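Long-range contacts in imidazolonepropionase (Unidentified, PDB 2Q09), which catalyses the third step of histidine degradation, the hydrolytic opening of imidazolone-5-propanoate to N-formimidoyl-L-glutamate: residues A260-L266 and V282-L287; T225-L230 and L254-F258; A208-V213 and L237-G241. One frame throughout, in Å; residues are numbered along the deposited sequence.

Contact 1: residues A260-L266 and V282-L287; sequences ALSVDHL and VVATLL
Leu-287 CD1 sits like a knob on the face of the His-265 ring, 3.3 Å from the ring centroid and 11° off its normal, the two side chains crossing at nearly a right angle. At the other end Val-282 packs on Ala-260 and Ser-262: with CG1 anti to its backbone N (chi1 -180°), CG2 meets Ala-260 O and CG1 lies 3.6 Å from Ser-262 CA. Between these ends, strands 262-265 and 283-286 run parallel as neighbours in the barrel of the amidohydrolase fold, laced by four backbone bonds, from Val-283 N to Leu-261 O, Val-263 N to Val-283 O, Thr-285 N to Val-263 O and His-265 N to Thr-285 O. On the face of Val-263 and Ala-284, Leu-266 CD2 presses tightly onto Ala-284 CB at 3.4 Å. Helix 251-257 covers Val-263 from that side. On the opposite face Thr-285 lies alongside Asp-264, its CB 3.5 Å from the carboxylate carbon CG. Ser-262 OG donates to the syn lone pair of Asp-264 OD2 (3.0 Å), and one water reaches both Ser-262 OG and Thr-285 OG1. Where the strands part, a second water accepts from Leu-287 N and lies within bonding distance of His-265 O; a third, in the plane of the His-265 ring, bridges ND1 (2.8 Å) and Leu-287 O. Asp-264 OD1 is hydrogen-bonded to His-72 ND1, and His-72 is an iron ligand; His-265 touches the bound inhibitor. Asp-264, itself held by Ser-262, thus probably acts as a second-shell residue that orients His-72, while Leu-287 packs on the face of the pocket histidine.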
# COMPACT_ATOMS: atom_id res chain seq x y z
N ALA A 260 5.05 -15.19 0.39
CA ALA A 260 4.93 -13.75 0.16
C ALA A 260 3.68 -13.20 0.83
O ALA A 260 2.65 -13.88 0.90
CB ALA A 260 4.89 -13.46 -1.33
N LEU A 261 3.76 -11.97 1.32
CA LEU A 261 2.61 -11.32 1.95
C LEU A 261 1.61 -10.99 0.85
O LEU A 261 0.39 -11.06 1.05
CB LEU A 261 3.04 -10.03 2.64
CG LEU A 261 3.91 -10.13 3.90
CD1 LEU A 261 4.39 -8.76 4.31
CD2 LEU A 261 3.12 -10.78 5.01
N SER A 262 2.12 -10.65 -0.33
CA SER A 262 1.27 -10.30 -1.46
C SER A 262 2.05 -10.24 -2.77
O SER A 262 3.28 -10.18 -2.77
CB SER A 262 0.65 -8.92 -1.23
OG SER A 262 1.64 -7.91 -1.41
N VAL A 263 1.31 -10.29 -3.87
CA VAL A 263 1.88 -10.18 -5.21
C VAL A 263 1.07 -9.03 -5.79
O VAL A 263 -0.16 -9.00 -5.63
CB VAL A 263 1.71 -11.46 -6.06
CG1 VAL A 263 2.72 -12.51 -5.61
CG2 VAL A 263 0.30 -12.00 -5.92
N ASP A 264 1.73 -8.09 -6.46
CA ASP A 264 1.03 -6.92 -6.98
C ASP A 264 1.05 -6.69 -8.49
O ASP A 264 2.05 -6.95 -9.15
CB ASP A 264 1.57 -5.68 -6.26
CG ASP A 264 1.69 -5.87 -4.75
OD1 ASP A 264 1.78 -4.86 -4.02
OD2 ASP A 264 1.71 -7.02 -4.27
N HIS A 265 -0.07 -6.17 -9.01
CA HIS A 265 -0.33 -5.88 -10.43
C HIS A 265 -1.13 -7.05 -10.99
O HIS A 265 -2.35 -6.96 -11.11
CB HIS A 265 0.96 -5.66 -11.22
CG HIS A 265 1.53 -4.28 -11.06
ND1 HIS A 265 0.84 -3.15 -11.46
CD2 HIS A 265 2.70 -3.85 -10.54
CE1 HIS A 265 1.56 -2.08 -11.19
NE2 HIS A 265 2.69 -2.48 -10.63
N LEU A 266 -0.45 -8.14 -11.35
CA LEU A 266 -1.12 -9.35 -11.81
C LEU A 266 -1.93 -9.33 -13.11
O LEU A 266 -2.74 -10.23 -13.33
CB LEU A 266 -2.04 -9.85 -10.68
CG LEU A 266 -1.43 -10.33 -9.35
CD1 LEU A 266 -0.16 -9.57 -9.01
CD2 LEU A 266 -2.47 -10.15 -8.26
N VAL A 282 -1.76 -15.91 0.03
CA VAL A 282 -1.12 -14.69 -0.42
C VAL A 282 -2.21 -13.70 -0.85
O VAL A 282 -3.24 -14.10 -1.39
CB VAL A 282 -0.18 -14.98 -1.62
CG1 VAL A 282 0.50 -13.71 -2.10
CG2 VAL A 282 0.87 -16.02 -1.20
N VAL A 283 -2.00 -12.42 -0.59
CA VAL A 283 -2.98 -11.41 -0.99
C VAL A 283 -2.64 -10.92 -2.39
O VAL A 283 -1.47 -10.72 -2.73
CB VAL A 283 -2.98 -10.21 -0.02
CG1 VAL A 283 -3.91 -9.12 -0.55
CG2 VAL A 283 -3.43 -10.64 1.36
N ALA A 284 -3.67 -10.74 -3.22
CA ALA A 284 -3.46 -10.24 -4.57
C ALA A 284 -3.76 -8.74 -4.53
O ALA A 284 -4.87 -8.33 -4.21
CB ALA A 284 -4.41 -10.94 -5.55
N THR A 285 -2.75 -7.92 -4.83
CA THR A 285 -2.95 -6.48 -4.79
C THR A 285 -3.20 -5.89 -6.17
O THR A 285 -2.36 -5.99 -7.07
CB THR A 285 -1.74 -5.78 -4.14
OG1 THR A 285 -1.56 -6.28 -2.81
CG2 THR A 285 -1.99 -4.26 -4.06
N LEU A 286 -4.36 -5.29 -6.33
CA LEU A 286 -4.74 -4.67 -7.59
C LEU A 286 -4.30 -3.21 -7.61
O LEU A 286 -4.47 -2.49 -6.63
CB LEU A 286 -6.26 -4.76 -7.77
CG LEU A 286 -6.80 -6.20 -7.73
CD1 LEU A 286 -8.31 -6.19 -7.82
CD2 LEU A 286 -6.20 -7.02 -8.89
N LEU A 287 -3.72 -2.79 -8.73
CA LEU A 287 -3.22 -1.43 -8.88
C LEU A 287 -3.87 -0.85 -10.13
O LEU A 287 -3.23 -0.75 -11.19
CB LEU A 287 -1.70 -1.47 -9.01
CG LEU A 287 -1.03 -2.16 -7.81
CD1 LEU A 287 0.45 -2.36 -8.09
CD2 LEU A 287 -1.21 -1.32 -6.54
O HOH W 1 0.34 -5.10 -1.46
O HOH W 2 -3.56 -4.58 -10.96
O HOH W 3 -1.54 -2.49 -12.71

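Contact 2: residues T225-L230 and L254-F258; sequences TEQVYL and LAANF
Helix-to-helix packing in the outer layer of the barrel joins Tyr-229 and its neighbours on helix 222-234 to Leu-254 and Ala-255 of helix 251-257 and Phe-258 just after it, with no hydrogen bond between them. The aromatic pair carries it. Tyr-229 CB stands over the centre of the Phe-258 ring, 3.6 Å from the centroid and 9° off the normal, and beyond it the tyrosine ring turns an edge to the same phenylalanine in a T-shaped pair, centroids 5.4 Å apart and planes at 64°. Leu-230 CD2 meets the Phe-258 rim instead, near the ring plane and 3.8 Å from CZ, while Glu-226 CG brushes CE2. The phenylalanine follows the last helical turn, where its N donates to Ala-255 O, with a weak second bond to Leu-254 O. Both helices belong to the shell of the TIM-barrel fold of the amidohydrolases, each lying against the central strands. Tyr-229 spans the two layers: CG anti to its carbonyl carbon (chi1 -68°) directs the ring down the interface, CE2 passing 3.9 Å from Ala-255 CA, and OH bonds to Lys-240 O on strand 238-243. Its ring also touches Val-239 and Met-243 of that strand. At the other end of the contact Leu-254 reaches across with CD2, which rests 3.9 Å from Thr-225 CG2 and 4.1 Å from Glu-226 CB, sliding past the threonine in the opposite direction. Thr-225 OG1 turns back to Ser-221 O of its own helix region, so the methyl is the branch given to the leucine.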
# COMPACT_ATOMS: atom_id res chain seq x y z
N THR A 225 15.11 -13.26 -8.97
CA THR A 225 14.11 -12.93 -7.96
C THR A 225 14.24 -13.91 -6.80
O THR A 225 14.13 -13.52 -5.64
CB THR A 225 12.67 -13.03 -8.54
OG1 THR A 225 12.50 -12.07 -9.59
CG2 THR A 225 11.64 -12.77 -7.45
N GLU A 226 14.50 -15.17 -7.12
CA GLU A 226 14.65 -16.18 -6.09
C GLU A 226 15.85 -15.90 -5.19
O GLU A 226 15.80 -16.14 -3.99
CB GLU A 226 14.81 -17.56 -6.73
CG GLU A 226 15.20 -18.64 -5.75
CD GLU A 226 15.25 -20.00 -6.41
OE1 GLU A 226 15.89 -20.12 -7.47
OE2 GLU A 226 14.65 -20.94 -5.86
N GLN A 227 16.93 -15.40 -5.78
CA GLN A 227 18.13 -15.08 -5.03
C GLN A 227 17.82 -14.04 -3.96
O GLN A 227 18.28 -14.13 -2.83
CB GLN A 227 19.22 -14.56 -5.97
CG GLN A 227 19.87 -15.64 -6.82
CD GLN A 227 20.45 -16.76 -5.99
OE1 GLN A 227 19.87 -17.83 -5.88
NE2 GLN A 227 21.60 -16.50 -5.38
N VAL A 228 17.02 -13.04 -4.33
CA VAL A 228 16.64 -11.99 -3.39
C VAL A 228 15.81 -12.54 -2.23
O VAL A 228 16.15 -12.30 -1.08
CB VAL A 228 15.85 -10.88 -4.10
CG1 VAL A 228 15.21 -9.96 -3.07
CG2 VAL A 228 16.78 -10.07 -5.00
N TYR A 229 14.73 -13.25 -2.53
CA TYR A 229 13.88 -13.81 -1.48
C TYR A 229 14.67 -14.67 -0.51
O TYR A 229 14.36 -14.73 0.68
CB TYR A 229 12.73 -14.63 -2.09
CG TYR A 229 11.71 -13.81 -2.84
CD1 TYR A 229 11.68 -12.42 -2.73
CD2 TYR A 229 10.76 -14.42 -3.66
CE1 TYR A 229 10.73 -11.67 -3.41
CE2 TYR A 229 9.81 -13.68 -4.34
CZ TYR A 229 9.80 -12.30 -4.21
OH TYR A 229 8.86 -11.55 -4.89
N LEU A 230 15.70 -15.35 -1.02
CA LEU A 230 16.53 -16.20 -0.18
C LEU A 230 17.26 -15.36 0.86
O LEU A 230 17.34 -15.72 2.03
CB LEU A 230 17.55 -16.95 -1.03
CG LEU A 230 16.99 -18.16 -1.78
CD1 LEU A 230 18.04 -18.73 -2.71
CD2 LEU A 230 16.53 -19.21 -0.78
N LEU A 254 6.38 -18.38 -7.48
CA LEU A 254 7.62 -18.38 -6.72
C LEU A 254 7.38 -17.65 -5.40
O LEU A 254 7.74 -18.14 -4.32
CB LEU A 254 8.72 -17.68 -7.51
CG LEU A 254 10.04 -17.43 -6.78
CD1 LEU A 254 10.70 -18.75 -6.40
CD2 LEU A 254 10.96 -16.61 -7.68
N ALA A 255 6.77 -16.47 -5.50
CA ALA A 255 6.48 -15.67 -4.32
C ALA A 255 5.60 -16.45 -3.35
O ALA A 255 5.82 -16.43 -2.14
CB ALA A 255 5.79 -14.37 -4.74
N ALA A 256 4.60 -17.14 -3.89
CA ALA A 256 3.70 -17.93 -3.05
C ALA A 256 4.47 -19.03 -2.32
O ALA A 256 4.17 -19.35 -1.18
CB ALA A 256 2.59 -18.54 -3.90
N ASN A 257 5.47 -19.60 -2.99
CA ASN A 257 6.27 -20.66 -2.38
C ASN A 257 7.19 -20.13 -1.30
O ASN A 257 7.70 -20.88 -0.47
CB ASN A 257 7.09 -21.40 -3.44
CG ASN A 257 6.23 -22.22 -4.37
OD1 ASN A 257 5.21 -22.78 -3.96
ND2 ASN A 257 6.63 -22.31 -5.63
N PHE A 258 7.40 -18.82 -1.30
CA PHE A 258 8.25 -18.17 -0.32
C PHE A 258 7.41 -17.53 0.78
O PHE A 258 7.93 -16.84 1.65
CB PHE A 258 9.12 -17.10 -1.00
CG PHE A 258 10.49 -17.59 -1.39
CD1 PHE A 258 11.52 -17.65 -0.45
CD2 PHE A 258 10.75 -18.02 -2.68
CE1 PHE A 258 12.78 -18.12 -0.79
CE2 PHE A 258 12.02 -18.49 -3.04
CZ PHE A 258 13.03 -18.54 -2.09

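Contact 3: residues A208-V213 and L237-G241; sequences ADAVDV and LAVKG
Val-211 turns its N and its O to the same neighbour, strand 238-241: N donates to Ala-238 O at 2.8 Å, and O accepts from Lys-240 N at 2.9 Å, the latter bond more bent (135° at the hydrogen). Beside this pair Asp-212 and Lys-240 meet through their carbon chains, not their charges. Lys-240 CG lies 3.5 Å from Asp-212 CG, but NZ stays 5.6 Å from Asp-212 OD2. Each charge has its mate outside the two strands: Lys-240 NZ pairs with Glu-139, and Asp-212 OD2 with Lys-141. The other oxygen, Asp-212 OD1, packs 2.9 Å from Gly-241 CA, accepts a bent bond from Val-213 N and takes a weak one from His-242 ND1, so this buried carboxylate stands behind an iron ligand. With an alanine here, Lys-141 would probably lose its opposite charge, His-242 ND1 and Val-213 N an acceptor, and a gap would open against the Lys-240 chain. The two strands, parallel and inclined by 23°, are consecutive staves of the TIM barrel, and helix 222-234 between them makes a beta-alpha-beta unit. Asp-212 and Lys-240 lie on one face of the staves, Val-211 and Val-239 on the other, where Val-228 of that helix covers Val-211. Lysine's first torsion sets CG between backbone N and carbonyl carbon (chi1 70°), and a bend at chi3 carries CE over Ala-210 CB (4.1 Å). Further out, Leu-237 forks over residues 208-211: its CD1 packs on Val-211 CG2 at 3.7 Å, and CD2 comes 3.4 Å from Ala-208 O.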
# COMPACT_ATOMS: atom_id res chain seq x y z
N ALA A 208 14.01 -1.98 7.09
CA ALA A 208 13.07 -2.63 6.18
C ALA A 208 12.11 -3.62 6.83
O ALA A 208 12.54 -4.54 7.53
CB ALA A 208 13.83 -3.32 5.05
N ASP A 209 10.81 -3.44 6.60
CA ASP A 209 9.81 -4.34 7.14
C ASP A 209 9.55 -5.47 6.15
O ASP A 209 9.02 -6.52 6.52
CB ASP A 209 8.50 -3.59 7.43
CG ASP A 209 8.67 -2.52 8.48
OD1 ASP A 209 9.34 -2.79 9.50
OD2 ASP A 209 8.14 -1.40 8.29
N ALA A 210 9.93 -5.25 4.89
CA ALA A 210 9.73 -6.25 3.85
C ALA A 210 10.64 -6.01 2.66
O ALA A 210 11.27 -4.95 2.55
CB ALA A 210 8.28 -6.26 3.40
N VAL A 211 10.73 -7.01 1.78
CA VAL A 211 11.54 -6.93 0.57
C VAL A 211 10.66 -7.20 -0.65
O VAL A 211 9.89 -8.17 -0.66
CB VAL A 211 12.70 -7.95 0.59
CG1 VAL A 211 13.50 -7.88 -0.70
CG2 VAL A 211 13.60 -7.68 1.78
N ASP A 212 10.78 -6.35 -1.66
CA ASP A 212 9.98 -6.41 -2.88
C ASP A 212 10.90 -6.63 -4.09
O ASP A 212 12.11 -6.42 -4.00
CB ASP A 212 9.23 -5.08 -3.04
CG ASP A 212 8.07 -5.14 -4.01
OD1 ASP A 212 7.96 -6.10 -4.80
OD2 ASP A 212 7.26 -4.18 -3.99
N VAL A 213 10.32 -7.04 -5.21
CA VAL A 213 11.08 -7.29 -6.44
C VAL A 213 10.25 -7.06 -7.70
O VAL A 213 9.07 -7.39 -7.75
CB VAL A 213 11.59 -8.76 -6.50
CG1 VAL A 213 12.22 -9.03 -7.85
CG2 VAL A 213 12.59 -9.02 -5.38
N LEU A 237 13.03 -11.21 6.94
CA LEU A 237 12.23 -10.14 6.37
C LEU A 237 11.16 -10.72 5.46
O LEU A 237 11.43 -11.64 4.69
CB LEU A 237 13.11 -9.18 5.56
CG LEU A 237 14.29 -8.51 6.25
CD1 LEU A 237 15.02 -7.64 5.25
CD2 LEU A 237 13.80 -7.68 7.43
N ALA A 238 9.95 -10.19 5.56
CA ALA A 238 8.83 -10.64 4.74
C ALA A 238 9.10 -10.26 3.29
O ALA A 238 9.84 -9.32 3.02
CB ALA A 238 7.54 -9.99 5.23
N VAL A 239 8.51 -11.00 2.35
CA VAL A 239 8.71 -10.70 0.93
C VAL A 239 7.40 -10.45 0.19
O VAL A 239 6.31 -10.79 0.67
CB VAL A 239 9.49 -11.84 0.21
CG1 VAL A 239 10.88 -11.98 0.81
CG2 VAL A 239 8.72 -13.16 0.32
N LYS A 240 7.52 -9.84 -0.98
CA LYS A 240 6.37 -9.53 -1.84
C LYS A 240 6.97 -9.25 -3.21
O LYS A 240 8.18 -9.33 -3.39
CB LYS A 240 5.63 -8.29 -1.34
CG LYS A 240 6.41 -6.99 -1.52
CD LYS A 240 5.64 -5.78 -1.03
CE LYS A 240 5.47 -5.82 0.48
NZ LYS A 240 4.77 -4.61 0.99
N GLY A 241 6.13 -8.92 -4.19
CA GLY A 241 6.67 -8.65 -5.51
C GLY A 241 5.75 -8.03 -6.54
O GLY A 241 4.53 -8.20 -6.49

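How the contacts relate
Along the chain, residues 208-213 come first, then 225-230, 237-241 and 254-258, so contacts 3 and 2 cross: contact 3 closes the excursion through helix 222-234, and contact 2 opens inside it and closes beyond strand 238-243. Contact 1 follows in series, closing the loop that holds helix 271-280. Contact 3 joins barrel strands 210-213 and 238-243, and contact 1 adds 262-265 and 283-286; Leu-261 N to Val-239 O and Asp-264 N to Gly-241 O, probable hydrogen bonds, stitch the two pairs together. Contact 2 ties their covering helices, Val-228 reaching Val-211 and Val-213 of contact 3, and Ala-255 and Ala-256 reaching Val-263 and Val-282 of contact 1.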